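Local coordinates for dual specificity protein phosphatase 8 (Homo sapiens, PDB 4JMK) that probably removes phosphate from tyrosine, serine and threonine residues of proteins, mitogen-activated protein kinases among them, through its dual-specificity phosphatase domain, at residues Pro8-Val18 against Cys82-Gly91; Ile29-Pro40 against Ile45-Asn56. The protein carries 1 engineered substitution. One frame throughout, in Å; residues are numbered along the deposited sequence.

Contact 1 (Pro8-Val18 against Cys82-Gly91). Engineered in segment 82-91: Ser88 (natural residue Cys). With SO4 (sulfate ion), chain C.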
loop_
_atom_site.group_PDB
_atom_site.type_symbol
_atom_site.label_atom_id
_atom_site.label_comp_id
_atom_site.label_asym_id
_atom_site.label_seq_id
_atom_site.Cartn_x
_atom_site.Cartn_y
_atom_site.Cartn_z
ATOM N N PRO A 8 0.024 -10.053 8.386
ATOM C CA PRO A 8 -1.119 -10.974 8.330
ATOM C C PRO A 8 -2.370 -10.354 7.700
ATOM O O PRO A 8 -3.159 -11.080 7.092
ATOM C CB PRO A 8 -1.365 -11.324 9.813
ATOM C CG PRO A 8 -0.031 -11.214 10.445
ATOM C CD PRO A 8 0.654 -10.042 9.722
ATOM N N HIS A 9 -2.545 -9.040 7.815
ATOM C CA HIS A 9 -3.725 -8.405 7.232
ATOM C C HIS A 9 -3.399 -7.676 5.932
ATOM O O HIS A 9 -4.272 -7.081 5.324
ATOM C CB HIS A 9 -4.369 -7.432 8.223
ATOM C CG HIS A 9 -3.458 -6.330 8.678
ATOM N ND1 HIS A 9 -2.318 -6.566 9.425
ATOM C CD2 HIS A 9 -3.526 -4.987 8.508
ATOM C CE1 HIS A 9 -1.726 -5.413 9.687
ATOM N NE2 HIS A 9 -2.438 -4.440 9.148
ATOM N N LEU A 10 -2.143 -7.712 5.500
ATOM C CA LEU A 10 -1.752 -6.869 4.355
ATOM C C LEU A 10 -0.990 -7.631 3.270
ATOM O O LEU A 10 0.124 -8.149 3.509
ATOM C CB LEU A 10 -0.911 -5.675 4.859
ATOM C CG LEU A 10 -0.344 -4.742 3.781
ATOM C CD1 LEU A 10 -1.476 -4.012 3.078
ATOM C CD2 LEU A 10 0.615 -3.750 4.422
ATOM N N TYR A 11 -1.600 -7.685 2.083
ATOM C CA TYR A 11 -1.013 -8.295 0.892
ATOM C C TYR A 11 -0.637 -7.244 -0.135
ATOM O O TYR A 11 -1.259 -6.175 -0.200
ATOM C CB TYR A 11 -2.018 -9.244 0.232
ATOM C CG TYR A 11 -2.294 -10.484 1.037
ATOM C CD1 TYR A 11 -3.160 -10.447 2.118
ATOM C CD2 TYR A 11 -1.709 -11.703 0.696
ATOM C CE1 TYR A 11 -3.422 -11.581 2.862
ATOM C CE2 TYR A 11 -1.971 -12.845 1.432
ATOM C CZ TYR A 11 -2.831 -12.775 2.515
ATOM O OH TYR A 11 -3.101 -13.902 3.263
ATOM N N LEU A 12 0.365 -7.569 -0.959
ATOM C CA LEU A 12 0.818 -6.690 -2.034
ATOM C C LEU A 12 0.839 -7.504 -3.336
ATOM O O LEU A 12 1.401 -8.598 -3.375
ATOM C CB LEU A 12 2.223 -6.160 -1.689
ATOM C CG LEU A 12 2.920 -5.162 -2.605
ATOM C CD1 LEU A 12 2.014 -3.966 -2.833
ATOM C CD2 LEU A 12 4.257 -4.730 -1.987
ATOM N N GLY A 13 0.206 -7.004 -4.390
ATOM C CA GLY A 13 0.111 -7.799 -5.606
ATOM C C GLY A 13 -0.135 -7.000 -6.865
ATOM O O GLY A 13 -0.030 -5.768 -6.858
ATOM N N SER A 14 -0.457 -7.717 -7.947
ATOM C CA SER A 14 -0.611 -7.134 -9.282
ATOM C C SER A 14 -2.069 -7.112 -9.709
ATOM O O SER A 14 -2.931 -7.698 -9.040
ATOM C CB SER A 14 0.156 -7.970 -10.302
ATOM O OG SER A 14 -0.422 -9.264 -10.420
ATOM N N GLN A 15 -2.341 -6.460 -10.837
ATOM C CA GLN A 15 -3.677 -6.518 -11.425
ATOM C C GLN A 15 -4.094 -7.966 -11.691
ATOM O O GLN A 15 -5.227 -8.357 -11.399
ATOM C CB GLN A 15 -3.741 -5.701 -12.729
ATOM C CG GLN A 15 -5.059 -5.909 -13.487
ATOM C CD GLN A 15 -5.186 -5.004 -14.692
ATOM O OE1 GLN A 15 -5.105 -3.782 -14.575
ATOM N NE2 GLN A 15 -5.377 -5.601 -15.861
ATOM N N LYS A 16 -3.177 -8.770 -12.230
ATOM C CA LYS A 16 -3.488 -10.177 -12.476
ATOM C C LYS A 16 -3.848 -10.933 -11.200
ATOM O O LYS A 16 -4.729 -11.782 -11.233
ATOM C CB LYS A 16 -2.349 -10.895 -13.214
ATOM C CG LYS A 16 -2.128 -10.395 -14.639
ATOM C CD LYS A 16 -1.287 -11.370 -15.464
ATOM C CE LYS A 16 -0.730 -10.699 -16.723
ATOM N NZ LYS A 16 -0.066 -11.670 -17.646
ATOM N N ASP A 17 -3.160 -10.645 -10.093
ATOM C CA ASP A 17 -3.525 -11.224 -8.796
ATOM C C ASP A 17 -4.954 -10.869 -8.374
ATOM O O ASP A 17 -5.760 -11.756 -8.063
ATOM C CB ASP A 17 -2.565 -10.750 -7.692
ATOM C CG ASP A 17 -1.165 -11.297 -7.852
ATOM O OD1 ASP A 17 -1.020 -12.402 -8.414
ATOM O OD2 ASP A 17 -0.209 -10.625 -7.400
ATOM N N VAL A 18 -5.270 -9.578 -8.356
ATOM C CA VAL A 18 -6.522 -9.108 -7.760
ATOM C C VAL A 18 -7.745 -9.527 -8.588
ATOM O O VAL A 18 -8.857 -9.617 -8.064
ATOM C CB VAL A 18 -6.510 -7.571 -7.549
ATOM C CG1 VAL A 18 -6.767 -6.840 -8.868
ATOM C CG2 VAL A 18 -7.545 -7.157 -6.512
ATOM N N CYS A 82 -9.976 -8.379 8.844
ATOM C CA CYS A 82 -9.999 -8.749 7.430
ATOM C C CYS A 82 -8.637 -8.515 6.783
ATOM O O CYS A 82 -7.815 -7.767 7.308
ATOM C CB CYS A 82 -11.057 -7.945 6.678
ATOM S SG CYS A 82 -12.782 -8.424 7.033
ATOM N N GLN A 83 -8.410 -9.148 5.636
ATOM C CA GLN A 83 -7.183 -8.928 4.879
ATOM C C GLN A 83 -7.472 -7.976 3.730
ATOM O O GLN A 83 -8.557 -8.024 3.143
ATOM C CB GLN A 83 -6.638 -10.250 4.324
ATOM C CG GLN A 83 -6.239 -11.262 5.392
ATOM C CD GLN A 83 -7.406 -12.136 5.784
ATOM O OE1 GLN A 83 -7.801 -13.032 5.033
ATOM N NE2 GLN A 83 -7.982 -11.871 6.953
ATOM N N VAL A 84 -6.504 -7.113 3.417
ATOM C CA VAL A 84 -6.627 -6.172 2.307
ATOM C C VAL A 84 -5.467 -6.419 1.359
ATOM O O VAL A 84 -4.349 -6.705 1.808
ATOM C CB VAL A 84 -6.635 -4.695 2.807
ATOM C CG1 VAL A 84 -5.451 -4.425 3.721
ATOM C CG2 VAL A 84 -6.635 -3.712 1.642
ATOM N N ILE A 85 -5.728 -6.361 0.057
ATOM C CA ILE A 85 -4.636 -6.379 -0.895
ATOM C C ILE A 85 -4.469 -4.988 -1.482
ATOM O O ILE A 85 -5.448 -4.324 -1.874
ATOM C CB ILE A 85 -4.838 -7.425 -2.018
ATOM C CG1 ILE A 85 -3.640 -7.424 -2.970
ATOM C CG2 ILE A 85 -6.105 -7.158 -2.778
ATOM C CD1 ILE A 85 -3.818 -8.345 -4.158
ATOM N N VAL A 86 -3.221 -4.542 -1.504
ATOM C CA VAL A 86 -2.874 -3.301 -2.166
ATOM C C VAL A 86 -2.227 -3.700 -3.484
ATOM O O VAL A 86 -1.288 -4.504 -3.504
ATOM C CB VAL A 86 -1.869 -2.502 -1.350
ATOM C CG1 VAL A 86 -1.621 -1.164 -2.021
ATOM C CG2 VAL A 86 -2.408 -2.291 0.035
ATOM N N HIS A 87 -2.727 -3.155 -4.587
ATOM C CA HIS A 87 -2.216 -3.550 -5.893
ATOM C C HIS A 87 -2.146 -2.372 -6.838
ATOM O O HIS A 87 -2.765 -1.326 -6.610
ATOM C CB HIS A 87 -3.099 -4.641 -6.526
ATOM C CG HIS A 87 -4.360 -4.115 -7.134
ATOM N ND1 HIS A 87 -4.448 -3.722 -8.459
ATOM C CD2 HIS A 87 -5.585 -3.890 -6.599
ATOM C CE1 HIS A 87 -5.668 -3.286 -8.706
ATOM N NE2 HIS A 87 -6.380 -3.376 -7.597
ATOM N N SER A 88 -1.365 -2.545 -7.897
ATOM C CA SER A 88 -1.412 -1.636 -9.026
ATOM C C SER A 88 -1.377 -2.516 -10.267
ATOM O O SER A 88 -1.897 -3.629 -10.237
ATOM C CB SER A 88 -0.245 -0.648 -8.962
ATOM O OG SER A 88 0.921 -1.275 -8.454
ATOM N N LEU A 89 -0.772 -2.053 -11.354
ATOM C CA LEU A 89 -0.714 -2.893 -12.544
ATOM C C LEU A 89 0.217 -4.081 -12.316
ATOM O O LEU A 89 -0.184 -5.244 -12.457
ATOM C CB LEU A 89 -0.262 -2.080 -13.762
ATOM C CG LEU A 89 -0.249 -2.829 -15.104
ATOM C CD1 LEU A 89 -1.596 -3.462 -15.365
ATOM C CD2 LEU A 89 0.097 -1.882 -16.218
ATOM N N ALA A 90 1.458 -3.780 -11.944
ATOM C CA ALA A 90 2.491 -4.799 -11.789
ATOM C C ALA A 90 2.761 -5.089 -10.321
ATOM O O ALA A 90 3.324 -6.127 -9.978
ATOM C CB ALA A 90 3.784 -4.352 -12.482
ATOM N N GLY A 91 2.380 -4.159 -9.454
ATOM C CA GLY A 91 2.615 -4.343 -8.038
ATOM C C GLY A 91 4.074 -4.148 -7.661
ATOM O O GLY A 91 4.547 -4.723 -6.677
HETATM S S SO4 C . 3.160 -0.440 -10.655
HETATM O O1 SO4 C . 2.056 -0.933 -11.478
HETATM O O2 SO4 C . 2.967 0.993 -10.463
HETATM O O3 SO4 C . 4.408 -0.682 -11.361
HETATM O O4 SO4 C . 3.211 -1.111 -9.381
HETATM O O HOH W 1 -0.761 -7.576 -13.690
#
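With CG lodged between its own backbone N and carbonyl carbon (chi1 78°), His87 turns its imidazole under the short helix 15-18, where Val18 sets CG1 in the same kind of position (chi1 78°) and drops it over the ring. This CH-pi contact, 3.7 Å from Val18 CG1 to the ring centroid, packs helix 15-18 on the C-terminal end of strand 83-87, which runs parallel to strand 10-13 and leads into the phosphate-binding loop of the protein-tyrosine phosphatase fold. Nearly straight backbone bonds join the strands, among them Tyr11 N to Val84 O and Val86 N to Tyr11 O, each 2.9 Å. On one side of the sheet Leu10 CD1 crosses to Val86 CG2; on the other, Tyr11 CB packs beside Ile85 CG1, and the edge of its ring meets the Gln83 side chain.

His87 ND1 donates to Ser88 O in the plane of the ring, at 3.1 Å. Without the imidazole, as with an alanine here, Val18 CG1 would probably lose the ring face it rests on and Ser88 O this donor.

Ser88 is engineered at the position of the predicted phosphocysteine nucleophile; beside it Ala90 N donates to sulfate O1 at 2.9 Å. Ser14 and Asp17 form a capping box at the start of helix 15-18, while Gln15 N donates to Leu89 O at 3.0 Å, approaching from above the carbonyl plane.

Contact 2 (Ile29-Pro40 against Ile45-Asn56). With SO4 (sulfate ion), chain D.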
loop_
_atom_site.group_PDB
_atom_site.type_symbol
_atom_site.label_atom_id
_atom_site.label_comp_id
_atom_site.label_asym_id
_atom_site.label_seq_id
_atom_site.Cartn_x
_atom_site.Cartn_y
_atom_site.Cartn_z
ATOM N N ILE A 29 -9.485 -12.826 0.779
ATOM C CA ILE A 29 -9.280 -11.373 0.656
ATOM C C ILE A 29 -10.548 -10.646 0.209
ATOM O O ILE A 29 -11.070 -10.893 -0.893
ATOM C CB ILE A 29 -8.114 -11.061 -0.309
ATOM C CG1 ILE A 29 -6.847 -11.751 0.194
ATOM C CG2 ILE A 29 -7.885 -9.534 -0.412
ATOM C CD1 ILE A 29 -5.684 -11.676 -0.787
ATOM N N SER A 30 -11.036 -9.736 1.056
ATOM C CA SER A 30 -12.305 -9.048 0.806
ATOM C C SER A 30 -12.158 -7.533 0.637
ATOM O O SER A 30 -13.074 -6.880 0.140
ATOM C CB SER A 30 -13.327 -9.363 1.913
ATOM O OG SER A 30 -12.975 -8.759 3.162
ATOM N N TYR A 31 -11.009 -6.982 1.039
ATOM C CA TYR A 31 -10.720 -5.552 0.864
ATOM C C TYR A 31 -9.661 -5.339 -0.214
ATOM O O TYR A 31 -8.684 -6.095 -0.284
ATOM C CB TYR A 31 -10.153 -4.963 2.158
ATOM C CG TYR A 31 -11.173 -4.618 3.218
ATOM C CD1 TYR A 31 -11.803 -5.608 3.954
ATOM C CD2 TYR A 31 -11.471 -3.296 3.505
ATOM C CE1 TYR A 31 -12.712 -5.287 4.941
ATOM C CE2 TYR A 31 -12.378 -2.964 4.486
ATOM C CZ TYR A 31 -12.994 -3.962 5.198
ATOM O OH TYR A 31 -13.899 -3.632 6.176
ATOM N N VAL A 32 -9.836 -4.288 -1.008
ATOM C CA VAL A 32 -8.907 -3.958 -2.099
ATOM C C VAL A 32 -8.566 -2.472 -2.133
ATOM O O VAL A 32 -9.464 -1.610 -2.188
ATOM C CB VAL A 32 -9.476 -4.342 -3.479
ATOM C CG1 VAL A 32 -8.554 -3.799 -4.614
ATOM C CG2 VAL A 32 -9.621 -5.862 -3.597
ATOM N N LEU A 33 -7.267 -2.180 -2.103
ATOM C CA LEU A 33 -6.759 -0.828 -2.315
ATOM C C LEU A 33 -6.063 -0.812 -3.669
ATOM O O LEU A 33 -5.021 -1.441 -3.851
ATOM C CB LEU A 33 -5.780 -0.438 -1.200
ATOM C CG LEU A 33 -5.261 0.998 -1.169
ATOM C CD1 LEU A 33 -6.372 1.973 -1.260
ATOM C CD2 LEU A 33 -4.462 1.243 0.126
ATOM N N ASN A 34 -6.660 -0.097 -4.613
ATOM C CA ASN A 34 -6.259 -0.107 -6.016
ATOM C C ASN A 34 -5.540 1.198 -6.311
ATOM O O ASN A 34 -6.175 2.261 -6.384
ATOM C CB ASN A 34 -7.537 -0.218 -6.850
ATOM C CG ASN A 34 -7.289 -0.219 -8.345
ATOM O OD1 ASN A 34 -6.286 0.299 -8.836
ATOM N ND2 ASN A 34 -8.245 -0.764 -9.086
ATOM N N ALA A 35 -4.219 1.122 -6.472
ATOM C CA ALA A 35 -3.409 2.319 -6.691
ATOM C C ALA A 35 -3.141 2.472 -8.175
ATOM O O ALA A 35 -2.056 2.139 -8.652
ATOM C CB ALA A 35 -2.096 2.220 -5.923
ATOM N N SER A 36 -4.144 2.950 -8.907
ATOM C CA SER A 36 -4.046 3.104 -10.357
ATOM C C SER A 36 -5.262 3.853 -10.871
ATOM O O SER A 36 -6.259 3.974 -10.158
ATOM C CB SER A 36 -4.017 1.737 -11.032
ATOM O OG SER A 36 -5.343 1.234 -11.147
ATOM N N ASN A 37 -5.189 4.354 -12.107
ATOM C CA ASN A 37 -6.364 4.919 -12.763
ATOM C C ASN A 37 -7.044 3.880 -13.643
ATOM O O ASN A 37 -8.265 3.908 -13.832
ATOM C CB ASN A 37 -5.988 6.121 -13.648
ATOM C CG ASN A 37 -5.590 7.338 -12.845
ATOM O OD1 ASN A 37 -6.346 7.811 -11.993
ATOM N ND2 ASN A 37 -4.389 7.850 -13.104
ATOM N N SER A 38 -6.245 2.975 -14.200
ATOM C CA SER A 38 -6.724 2.110 -15.281
ATOM C C SER A 38 -7.177 0.726 -14.831
ATOM O O SER A 38 -8.003 0.108 -15.495
ATOM C CB SER A 38 -5.650 1.974 -16.361
ATOM O OG SER A 38 -4.435 1.512 -15.799
ATOM N N CYS A 39 -6.647 0.233 -13.712
ATOM C CA CYS A 39 -7.018 -1.102 -13.249
ATOM C C CYS A 39 -8.446 -1.083 -12.723
ATOM O O CYS A 39 -8.826 -0.197 -11.955
ATOM C CB CYS A 39 -6.072 -1.606 -12.153
ATOM S SG CYS A 39 -4.291 -1.490 -12.535
ATOM N N PRO A 40 -9.252 -2.066 -13.141
ATOM C CA PRO A 40 -10.658 -2.131 -12.724
ATOM C C PRO A 40 -10.820 -2.721 -11.324
ATOM O O PRO A 40 -9.971 -3.515 -10.884
ATOM C CB PRO A 40 -11.268 -3.090 -13.751
ATOM C CG PRO A 40 -10.131 -4.028 -14.096
ATOM C CD PRO A 40 -8.877 -3.169 -14.050
ATOM N N ILE A 45 -15.780 -7.841 -5.624
ATOM C CA ILE A 45 -15.430 -7.038 -4.450
ATOM C C ILE A 45 -16.510 -5.983 -4.169
ATOM O O ILE A 45 -16.970 -5.306 -5.093
ATOM C CB ILE A 45 -14.062 -6.315 -4.645
ATOM C CG1 ILE A 45 -12.911 -7.328 -4.740
ATOM C CG2 ILE A 45 -13.809 -5.332 -3.519
ATOM C CD1 ILE A 45 -12.750 -8.240 -3.481
ATOM N N CYS A 46 -16.899 -5.838 -2.897
ATOM C CA CYS A 46 -17.914 -4.853 -2.472
ATOM C C CYS A 46 -17.409 -3.428 -2.487
ATOM O O CYS A 46 -16.283 -3.156 -2.060
ATOM C CB CYS A 46 -18.374 -5.159 -1.042
ATOM S SG CYS A 46 -19.157 -6.753 -0.891
ATOM N N GLU A 47 -18.251 -2.503 -2.936
ATOM C CA GLU A 47 -17.857 -1.097 -3.007
ATOM C C GLU A 47 -17.366 -0.557 -1.666
ATOM O O GLU A 47 -16.397 0.211 -1.608
ATOM C CB GLU A 47 -19.009 -0.237 -3.534
ATOM C CG GLU A 47 -18.592 1.193 -3.861
ATOM C CD GLU A 47 -17.559 1.263 -4.984
ATOM O OE1 GLU A 47 -16.644 2.115 -4.905
ATOM O OE2 GLU A 47 -17.669 0.474 -5.953
ATOM N N SER A 48 -18.011 -0.972 -0.581
ATOM C CA SER A 48 -17.632 -0.464 0.738
ATOM C C SER A 48 -16.279 -1.017 1.212
ATOM O O SER A 48 -15.723 -0.540 2.195
ATOM C CB SER A 48 -18.710 -0.791 1.777
ATOM O OG SER A 48 -18.826 -2.189 1.968
ATOM N N ARG A 49 -15.768 -2.035 0.526
ATOM C CA ARG A 49 -14.473 -2.613 0.861
ATOM C C ARG A 49 -13.442 -2.310 -0.231
ATOM O O ARG A 49 -12.458 -3.034 -0.403
ATOM C CB ARG A 49 -14.619 -4.120 1.071
ATOM C CG ARG A 49 -15.481 -4.467 2.297
ATOM C CD ARG A 49 -15.866 -5.933 2.293
ATOM N NE ARG A 49 -16.473 -6.367 3.548
ATOM C CZ ARG A 49 -17.754 -6.199 3.875
ATOM N NH1 ARG A 49 -18.595 -5.576 3.047
ATOM N NH2 ARG A 49 -18.192 -6.648 5.047
ATOM N N PHE A 50 -13.675 -1.224 -0.956
ATOM C CA PHE A 50 -12.820 -0.864 -2.081
ATOM C C PHE A 50 -12.401 0.589 -1.992
ATOM O O PHE A 50 -13.225 1.450 -1.694
ATOM C CB PHE A 50 -13.575 -1.069 -3.397
ATOM C CG PHE A 50 -12.792 -0.644 -4.615
ATOM C CD1 PHE A 50 -11.791 -1.468 -5.135
ATOM C CD2 PHE A 50 -13.034 0.583 -5.222
ATOM C CE1 PHE A 50 -11.066 -1.081 -6.248
ATOM C CE2 PHE A 50 -12.309 0.974 -6.344
ATOM C CZ PHE A 50 -11.324 0.140 -6.852
ATOM N N MET A 51 -11.132 0.866 -2.276
ATOM C CA MET A 51 -10.660 2.250 -2.346
ATOM C C MET A 51 -9.697 2.410 -3.504
ATOM O O MET A 51 -8.789 1.594 -3.671
ATOM C CB MET A 51 -9.957 2.654 -1.049
ATOM C CG MET A 51 -9.296 4.038 -1.136
ATOM S SD MET A 51 -8.400 4.463 0.371
ATOM C CE MET A 51 -7.515 5.936 -0.174
ATOM N N ARG A 52 -9.891 3.452 -4.308
ATOM C CA ARG A 52 -8.957 3.758 -5.395
ATOM C C ARG A 52 -8.036 4.914 -5.003
ATOM O O ARG A 52 -8.495 5.905 -4.439
ATOM C CB ARG A 52 -9.713 4.125 -6.680
ATOM C CG ARG A 52 -8.785 4.411 -7.886
ATOM C CD ARG A 52 -9.544 4.614 -9.217
ATOM N NE ARG A 52 -10.350 3.454 -9.600
ATOM C CZ ARG A 52 -9.884 2.385 -10.248
ATOM N NH1 ARG A 52 -8.600 2.308 -10.599
ATOM N NH2 ARG A 52 -10.702 1.390 -10.557
ATOM N N VAL A 53 -6.742 4.762 -5.286
ATOM C CA VAL A 53 -5.794 5.882 -5.273
ATOM C C VAL A 53 -5.442 6.155 -6.732
ATOM O O VAL A 53 -4.632 5.434 -7.327
ATOM C CB VAL A 53 -4.519 5.551 -4.487
ATOM C CG1 VAL A 53 -3.530 6.731 -4.547
ATOM C CG2 VAL A 53 -4.868 5.235 -3.058
ATOM N N PRO A 54 -6.086 7.172 -7.323
ATOM C CA PRO A 54 -6.066 7.382 -8.772
ATOM C C PRO A 54 -4.761 8.009 -9.258
ATOM O O PRO A 54 -4.721 9.200 -9.570
ATOM C CB PRO A 54 -7.251 8.332 -8.995
ATOM C CG PRO A 54 -7.319 9.138 -7.735
ATOM C CD PRO A 54 -6.887 8.196 -6.623
ATOM N N ILE A 55 -3.704 7.207 -9.335
ATOM C CA ILE A 55 -2.398 7.724 -9.747
ATOM C C ILE A 55 -1.740 6.892 -10.848
ATOM O O ILE A 55 -1.901 5.671 -10.905
ATOM C CB ILE A 55 -1.428 7.811 -8.546
ATOM C CG1 ILE A 55 -1.222 6.426 -7.916
ATOM C CG2 ILE A 55 -1.946 8.805 -7.515
ATOM C CD1 ILE A 55 -0.216 6.398 -6.774
ATOM N N ASN A 56 -0.985 7.573 -11.708
ATOM C CA ASN A 56 -0.200 6.945 -12.766
ATOM C C ASN A 56 1.218 6.636 -12.266
ATOM O O ASN A 56 1.685 7.269 -11.323
ATOM C CB ASN A 56 -0.147 7.910 -13.961
ATOM C CG ASN A 56 0.410 7.270 -15.219
ATOM O OD1 ASN A 56 1.453 7.684 -15.731
ATOM N ND2 ASN A 56 -0.286 6.262 -15.728
HETATM S S SO4 D . -2.755 4.517 -15.199
HETATM O O1 SO4 D . -3.735 4.454 -16.278
HETATM O O2 SO4 D . -2.606 5.914 -14.801
HETATM O O3 SO4 D . -1.477 4.006 -15.693
HETATM O O4 SO4 D . -3.204 3.720 -14.058
HETATM O O HOH W 2 -15.605 -7.520 -0.859
HETATM O O HOH W 3 -15.562 -8.449 4.445
HETATM O O HOH W 4 -15.970 -5.752 7.139
#
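Strands 29-34 and 50-52 run parallel, 5° apart in direction and 4.8 Å at closest approach, zipped by alternating bonds such as Asn34 N to Met51 O and Val53 N to Asn34 O. Beyond the ladder the two segments stay together, and Arg52 does much of the joining. Its CG stands anti to the backbone N (chi1 -178°), but the bend at chi3 (-59°) swings the guanidinium over to the loop that follows strand 29-34. There NH1 and NH2 grip Cys39 O end-on, at 2.9 and 2.8 Å, in the planes of both the guanidinium and the carbonyl. NH1 also reaches Ser36 O at 2.9 Å, this time from above the carbonyl plane. Asn34 ND2 is a third donor to Cys39 O, while its OD1 takes the hydroxyl of Ser36 on a lone pair; Ser36 OG in turn accepts from Cys39 N in an ST motif. Together these bonds probably hold the loop 35-39 in shape, with Arg52 bracing it from the neighbouring strand.

At the other end, Arg49 lays CG over the centre of the Tyr31 ring, 3.9 Å from its centroid, a CH-pi contact. Val32 CG2 meets Ile45 CG1 at 3.8 Å, and Leu33 CD1 lies against Met51 CG and SD.

This is the edge pair of the phosphatase-domain sheet, and its loop offers the backbone NH groups of Asn37 and Ser38 to sulfate O4. Leu33 and Met51 face helix 67-79, Leu33 also touches Ile98 of helix 94-107, and strand 83-87 flanks strand 29-34 on its other side.

How the contacts relate
Contacts 1 and 2 lie in one mixed sheet, their centres 10 Å apart, with strands ordered 4-7, 10-13, 83-87, 29-34, 50-52. Along the chain, contact 2 is nested inside the loop that contact 1 closes. The seam between them is the pairing of strands 83-87 and 29-34, with probable hydrogen bonds from Leu33 N to Ile85 O and from Ala35 N to His87 O. Ala35 thus lies beside the engineered Ser88. Arg94 of helix 94-107 binds both sulfate ions, the one at the predicted active site and the one by the loop after strand 29-34, so both contacts reach the surroundings of that site.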